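Long-range contact in sister chromatid cohesion protein PDS5 homolog C (PDB 7DE9), which assists cohesin in sister chromatid cohesion and in DNA repair by homologous recombination, and binds monomethylated histone H3 through its tudor domain: residues 7-21 against 50-64. Numbering follows the deposited sequence.
Sequences ASGESLVGSRIKVWW and DQEILYLKNQKWSPL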
loop_
_atom_site.group_PDB
_atom_site.type_symbol
_atom_site.label_atom_id
_atom_site.label_comp_id
_atom_site.label_asym_id
_atom_site.label_seq_id
_atom_site.Cartn_x
_atom_site.Cartn_y
_atom_site.Cartn_z
ATOM N N ALA A 7 0.135 11.618 0.200
ATOM C CA ALA A 7 -1.288 11.571 -0.138
ATOM C C ALA A 7 -1.985 10.337 0.435
ATOM O O ALA A 7 -1.993 9.276 -0.181
ATOM C CB ALA A 7 -1.467 11.618 -1.645
ATOM N N SER A 8 -2.600 10.489 1.600
ATOM C CA SER A 8 -3.220 9.361 2.286
ATOM C C SER A 8 -4.745 9.490 2.359
ATOM O O SER A 8 -5.372 10.180 1.550
ATOM C CB SER A 8 -2.635 9.233 3.695
ATOM O OG SER A 8 -3.343 8.277 4.468
ATOM N N GLY A 9 -5.342 8.819 3.337
ATOM C CA GLY A 9 -6.760 8.972 3.607
ATOM C C GLY A 9 -7.691 8.300 2.620
ATOM O O GLY A 9 -7.269 7.532 1.753
ATOM N N GLU A 10 -8.973 8.612 2.754
ATOM C CA GLU A 10 -10.000 7.935 1.982
ATOM C C GLU A 10 -9.878 8.261 0.496
ATOM O O GLU A 10 -10.297 7.475 -0.354
ATOM C CB GLU A 10 -11.387 8.310 2.504
ATOM C CG GLU A 10 -12.486 7.341 2.101
ATOM C CD GLU A 10 -13.737 7.504 2.943
ATOM O OE1 GLU A 10 -13.632 8.057 4.058
ATOM O OE2 GLU A 10 -14.824 7.083 2.492
ATOM N N SER A 11 -9.283 9.406 0.181
ATOM C CA SER A 11 -9.196 9.840 -1.211
ATOM C C SER A 11 -8.270 8.954 -2.048
ATOM O O SER A 11 -8.302 9.001 -3.276
ATOM C CB SER A 11 -8.725 11.291 -1.284
ATOM O OG SER A 11 -7.430 11.430 -0.721
ATOM N N LEU A 12 -7.451 8.143 -1.388
ATOM C CA LEU A 12 -6.469 7.321 -2.088
ATOM C C LEU A 12 -7.084 6.048 -2.669
ATOM O O LEU A 12 -6.508 5.417 -3.562
ATOM C CB LEU A 12 -5.322 6.963 -1.142
ATOM C CG LEU A 12 -4.046 6.442 -1.795
ATOM C CD1 LEU A 12 -3.494 7.468 -2.772
ATOM C CD2 LEU A 12 -3.028 6.114 -0.726
ATOM N N VAL A 13 -8.247 5.669 -2.152
ATOM C CA VAL A 13 -8.906 4.447 -2.589
ATOM C C VAL A 13 -9.151 4.506 -4.087
ATOM O O VAL A 13 -9.548 5.542 -4.616
ATOM C CB VAL A 13 -10.235 4.221 -1.841
ATOM C CG1 VAL A 13 -10.947 2.992 -2.376
ATOM C CG2 VAL A 13 -9.979 4.083 -0.337
ATOM N N GLY A 14 -8.869 3.404 -4.774
ATOM C CA GLY A 14 -9.062 3.333 -6.209
ATOM C C GLY A 14 -7.788 3.586 -6.991
ATOM O O GLY A 14 -7.688 3.222 -8.163
ATOM N N SER A 15 -6.812 4.208 -6.340
ATOM C CA SER A 15 -5.552 4.549 -6.986
ATOM C C SER A 15 -4.592 3.372 -7.080
ATOM O O SER A 15 -4.514 2.539 -6.178
ATOM C CB SER A 15 -4.863 5.692 -6.240
ATOM O OG SER A 15 -5.616 6.888 -6.348
ATOM N N ARG A 16 -3.865 3.317 -8.190
ATOM C CA ARG A 16 -2.739 2.410 -8.327
ATOM C C ARG A 16 -1.520 3.059 -7.702
ATOM O O ARG A 16 -1.186 4.202 -8.016
ATOM C CB ARG A 16 -2.465 2.081 -9.793
ATOM C CG ARG A 16 -3.514 1.217 -10.464
ATOM C CD ARG A 16 -3.446 1.377 -11.980
ATOM N NE ARG A 16 -3.806 2.731 -12.398
ATOM C CZ ARG A 16 -3.896 3.127 -13.664
ATOM N NH1 ARG A 16 -3.644 2.275 -14.649
ATOM N NH2 ARG A 16 -4.234 4.380 -13.946
ATOM N N ILE A 17 -0.858 2.332 -6.812
ATOM C CA ILE A 17 0.330 2.847 -6.157
ATOM C C ILE A 17 1.461 1.834 -6.202
ATOM O O ILE A 17 1.255 0.664 -6.521
ATOM C CB ILE A 17 0.056 3.229 -4.691
ATOM C CG1 ILE A 17 -0.214 1.990 -3.838
ATOM C CG2 ILE A 17 -1.110 4.212 -4.595
ATOM C CD1 ILE A 17 -0.395 2.311 -2.368
ATOM N N LYS A 18 2.666 2.298 -5.912
ATOM C CA LYS A 18 3.764 1.380 -5.685
ATOM C C LYS A 18 4.257 1.571 -4.259
ATOM O O LYS A 18 4.473 2.696 -3.796
ATOM C CB LYS A 18 4.883 1.571 -6.710
ATOM C CG LYS A 18 5.395 2.979 -6.877
ATOM C CD LYS A 18 6.177 3.078 -8.181
ATOM C CE LYS A 18 7.313 4.080 -8.094
ATOM N NZ LYS A 18 8.070 4.156 -9.375
ATOM N N VAL A 19 4.391 0.453 -3.559
ATOM C CA VAL A 19 4.747 0.449 -2.148
ATOM C C VAL A 19 6.168 -0.082 -1.996
ATOM O O VAL A 19 6.529 -1.095 -2.600
ATOM C CB VAL A 19 3.771 -0.411 -1.311
ATOM C CG1 VAL A 19 4.098 -0.309 0.161
ATOM C CG2 VAL A 19 2.322 0.011 -1.560
ATOM N N TRP A 20 6.968 0.623 -1.205
ATOM C CA TRP A 20 8.353 0.247 -0.958
ATOM C C TRP A 20 8.459 -0.830 0.123
ATOM O O TRP A 20 8.018 -0.632 1.255
ATOM C CB TRP A 20 9.154 1.494 -0.565
ATOM C CG TRP A 20 10.577 1.259 -0.225
ATOM C CD1 TRP A 20 11.120 1.204 1.024
ATOM C CD2 TRP A 20 11.658 1.067 -1.144
ATOM N NE1 TRP A 20 12.471 0.982 0.939
ATOM C CE2 TRP A 20 12.827 0.891 -0.382
ATOM C CE3 TRP A 20 11.749 1.018 -2.541
ATOM C CZ2 TRP A 20 14.073 0.671 -0.965
ATOM C CZ3 TRP A 20 12.983 0.800 -3.118
ATOM C CH2 TRP A 20 14.133 0.631 -2.329
ATOM N N TRP A 21 9.037 -1.971 -0.234
ATOM C CA TRP A 21 9.415 -2.994 0.738
ATOM C C TRP A 21 10.919 -2.889 0.957
ATOM O O TRP A 21 11.715 -3.252 0.067
ATOM C CB TRP A 21 9.048 -4.401 0.267
ATOM C CG TRP A 21 7.575 -4.687 0.211
ATOM C CD1 TRP A 21 6.567 -3.788 0.021
ATOM C CD2 TRP A 21 6.955 -5.965 0.354
ATOM N NE1 TRP A 21 5.354 -4.436 0.027
ATOM C CE2 TRP A 21 5.566 -5.773 0.235
ATOM C CE3 TRP A 21 7.441 -7.260 0.567
ATOM C CZ2 TRP A 21 4.658 -6.820 0.326
ATOM C CZ3 TRP A 21 6.538 -8.302 0.655
ATOM C CH2 TRP A 21 5.161 -8.077 0.534
ATOM N N ASP A 50 -0.400 -10.737 -3.532
ATOM C CA ASP A 50 -0.222 -10.386 -2.130
ATOM C C ASP A 50 -1.232 -9.323 -1.730
ATOM O O ASP A 50 -1.733 -8.593 -2.579
ATOM C CB ASP A 50 1.199 -9.888 -1.870
ATOM C CG ASP A 50 2.187 -11.017 -1.695
ATOM O OD1 ASP A 50 1.784 -12.187 -1.867
ATOM O OD2 ASP A 50 3.366 -10.740 -1.386
ATOM N N GLN A 51 -1.546 -9.259 -0.438
ATOM C CA GLN A 51 -2.381 -8.192 0.119
ATOM C C GLN A 51 -1.754 -7.680 1.407
ATOM O O GLN A 51 -1.151 -8.447 2.161
ATOM C CB GLN A 51 -3.803 -8.681 0.398
ATOM C CG GLN A 51 -4.495 -9.293 -0.808
ATOM C CD GLN A 51 -5.795 -9.991 -0.454
ATOM O OE1 GLN A 51 -5.810 -10.935 0.336
ATOM N NE2 GLN A 51 -6.892 -9.532 -1.046
ATOM N N GLU A 52 -1.884 -6.386 1.663
ATOM C CA GLU A 52 -1.376 -5.823 2.910
ATOM C C GLU A 52 -2.368 -4.818 3.463
ATOM O O GLU A 52 -2.949 -4.042 2.713
ATOM C CB GLU A 52 -0.011 -5.147 2.713
ATOM C CG GLU A 52 1.186 -6.093 2.724
ATOM C CD GLU A 52 2.519 -5.357 2.662
ATOM O OE1 GLU A 52 2.604 -4.326 1.956
ATOM O OE2 GLU A 52 3.479 -5.806 3.327
ATOM N N ILE A 53 -2.575 -4.858 4.771
ATOM C CA ILE A 53 -3.251 -3.780 5.480
ATOM C C ILE A 53 -2.165 -2.863 6.019
ATOM O O ILE A 53 -1.365 -3.284 6.851
ATOM C CB ILE A 53 -4.115 -4.293 6.633
ATOM C CG1 ILE A 53 -5.211 -5.213 6.109
ATOM C CG2 ILE A 53 -4.740 -3.135 7.384
ATOM C CD1 ILE A 53 -5.963 -5.906 7.213
ATOM N N LEU A 54 -2.137 -1.623 5.541
ATOM C CA LEU A 54 -0.994 -0.734 5.740
ATOM C C LEU A 54 -1.347 0.606 6.369
ATOM O O LEU A 54 -2.395 1.175 6.081
ATOM C CB LEU A 54 -0.308 -0.454 4.398
ATOM C CG LEU A 54 0.396 -1.583 3.651
ATOM C CD1 LEU A 54 0.770 -1.113 2.259
ATOM C CD2 LEU A 54 1.632 -2.025 4.416
ATOM N N TYR A 55 -0.445 1.113 7.206
ATOM C CA TYR A 55 -0.447 2.515 7.587
ATOM C C TYR A 55 0.497 3.232 6.636
ATOM O O TYR A 55 1.713 3.201 6.814
ATOM C CB TYR A 55 0.002 2.700 9.033
ATOM C CG TYR A 55 -0.083 4.123 9.545
ATOM C CD1 TYR A 55 -1.307 4.767 9.671
ATOM C CD2 TYR A 55 1.060 4.815 9.919
ATOM C CE1 TYR A 55 -1.389 6.059 10.149
ATOM C CE2 TYR A 55 0.989 6.107 10.400
ATOM C CZ TYR A 55 -0.237 6.727 10.508
ATOM O OH TYR A 55 -0.311 8.016 10.985
ATOM N N LEU A 56 -0.061 3.858 5.610
ATOM C CA LEU A 56 0.755 4.396 4.535
ATOM C C LEU A 56 1.626 5.571 4.971
ATOM O O LEU A 56 2.660 5.836 4.356
ATOM C CB LEU A 56 -0.133 4.798 3.364
ATOM C CG LEU A 56 -0.605 3.560 2.609
ATOM C CD1 LEU A 56 -1.598 3.923 1.542
ATOM C CD2 LEU A 56 0.582 2.850 1.995
ATOM N N LYS A 57 1.227 6.252 6.042
ATOM C CA LYS A 57 1.973 7.408 6.531
ATOM C C LYS A 57 3.368 7.024 7.017
ATOM O O LYS A 57 4.289 7.843 6.994
ATOM C CB LYS A 57 1.200 8.109 7.649
ATOM C CG LYS A 57 0.598 9.441 7.240
ATOM C CD LYS A 57 -0.640 9.783 8.051
ATOM C CE LYS A 57 -1.753 8.783 7.791
ATOM N NZ LYS A 57 -3.018 9.210 8.443
ATOM N N ASN A 58 3.524 5.778 7.456
ATOM C CA ASN A 58 4.827 5.276 7.882
ATOM C C ASN A 58 5.420 4.324 6.854
ATOM O O ASN A 58 6.276 3.499 7.170
ATOM C CB ASN A 58 4.724 4.588 9.243
ATOM C CG ASN A 58 5.414 5.374 10.341
ATOM O OD1 ASN A 58 6.506 5.908 10.144
ATOM N ND2 ASN A 58 4.772 5.464 11.499
ATOM N N GLN A 59 4.951 4.458 5.620
ATOM C CA GLN A 59 5.469 3.683 4.503
ATOM C C GLN A 59 6.131 4.600 3.495
ATOM O O GLN A 59 5.734 5.752 3.334
ATOM C CB GLN A 59 4.349 2.901 3.811
ATOM C CG GLN A 59 3.727 1.804 4.652
ATOM C CD GLN A 59 4.642 0.611 4.815
ATOM O OE1 GLN A 59 5.439 0.301 3.928
ATOM N NE2 GLN A 59 4.536 -0.065 5.956
ATOM N N LYS A 60 7.148 4.092 2.818
ATOM C CA LYS A 60 7.590 4.739 1.604
ATOM C C LYS A 60 6.755 4.167 0.478
ATOM O O LYS A 60 6.658 2.953 0.305
ATOM C CB LYS A 60 9.089 4.548 1.374
ATOM C CG LYS A 60 9.911 5.229 2.433
ATOM C CD LYS A 60 10.010 6.703 2.095
ATOM C CE LYS A 60 10.311 7.546 3.310
ATOM N NZ LYS A 60 10.853 6.763 4.465
ATOM N N TRP A 61 6.108 5.056 -0.256
ATOM C CA TRP A 61 5.250 4.647 -1.348
ATOM C C TRP A 61 5.016 5.851 -2.241
ATOM O O TRP A 61 5.235 6.991 -1.831
ATOM C CB TRP A 61 3.925 4.093 -0.824
ATOM C CG TRP A 61 3.082 5.163 -0.232
ATOM C CD1 TRP A 61 3.103 5.608 1.057
ATOM C CD2 TRP A 61 2.107 5.952 -0.914
ATOM N NE1 TRP A 61 2.189 6.619 1.221
ATOM C CE2 TRP A 61 1.567 6.850 0.022
ATOM C CE3 TRP A 61 1.639 5.984 -2.229
ATOM C CZ2 TRP A 61 0.581 7.769 -0.315
ATOM C CZ3 TRP A 61 0.661 6.892 -2.563
ATOM C CH2 TRP A 61 0.141 7.773 -1.611
ATOM N N SER A 62 4.570 5.604 -3.463
ATOM C CA SER A 62 4.291 6.697 -4.376
ATOM C C SER A 62 3.166 6.310 -5.312
ATOM O O SER A 62 2.977 5.131 -5.597
ATOM C CB SER A 62 5.549 7.063 -5.161
ATOM O OG SER A 62 6.178 5.898 -5.656
ATOM N N PRO A 63 2.409 7.300 -5.795
ATOM C CA PRO A 63 1.402 7.012 -6.820
ATOM C C PRO A 63 2.061 6.608 -8.138
ATOM O O PRO A 63 3.281 6.446 -8.175
ATOM C CB PRO A 63 0.655 8.338 -6.952
ATOM C CG PRO A 63 1.670 9.365 -6.572
ATOM C CD PRO A 63 2.476 8.737 -5.476
ATOM N N LEU A 64 1.262 6.442 -9.191
ATOM C CA LEU A 64 1.769 6.098 -10.522
ATOM C C LEU A 64 2.332 4.684 -10.522
ATOM O O LEU A 64 1.579 3.710 -10.500
ATOM C CB LEU A 64 2.843 7.098 -10.981
ATOM C CG LEU A 64 2.469 8.296 -11.859
ATOM C CD1 LEU A 64 1.292 9.069 -11.279
ATOM C CD2 LEU A 64 3.676 9.208 -12.005
HETATM O O HOH W 1 -5.367 9.213 6.968
HETATM O O HOH W 2 -1.504 6.825 -8.691
HETATM O O HOH W 3 7.715 1.338 3.160
#
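Lys18 and Ser62 pair through their backbones, Lys18 N giving to Ser62 O at 2.9 Å (N-H...O 174°) and Ser62 N returning a bond to Lys18 O. Trp20 N extends the pairing to Lys60 O at 2.8 Å. These bonds lay the closing strand 61-63 antiparallel along the first strand, 16-21. On the sheet face bearing both side chains, the aliphatic part of Lys18 lies alongside Ser62, small enough to let it pass, with CE 3.2 Å from Ser62 OG, while its amine makes a cation-pi contact with Tyr27.

Apolar packing fills the other side. With CG set between its backbone N and carbonyl carbon (chi1 70°), Trp61 has an indole broad enough to bridge strand and N-terminal arm, meeting Ile17 CG2 with CZ3 (3.8 Å) and Leu12 CD2 with CH2. Leu56 CD2 lies over one indole face, and its CD1 presses tightly on Leu12 CD2 at 3.5 Å. Ala7 O approaches the indole edge, near its plane. Branched Val19, suited to a strand, meets Leu54 tip to tip, CG1 to CD1 4.0 Å.

Such a strongly bent antiparallel sheet, its last strand returning beside the first, is the SH3-like barrel of a tudor domain.

Acidic and aromatic groups meet at its peptide site. Glu52 OE2 sits 3.2 Å above one face of the Trp21 ring, offset toward the rim near CZ2, the carboxylate plane 30° from it; Tyr46 OH bonds both Glu52 OE1 and Trp21 NE1, helping fix their orientation. For a basic side chain of the bound histone peptide, Glu52 supplies a salt-bridging charge and Trp21 a cation-pi surface; Asp50 OD2 hydrogen-bonds the peptide's modified side chain, which also packs on Trp21.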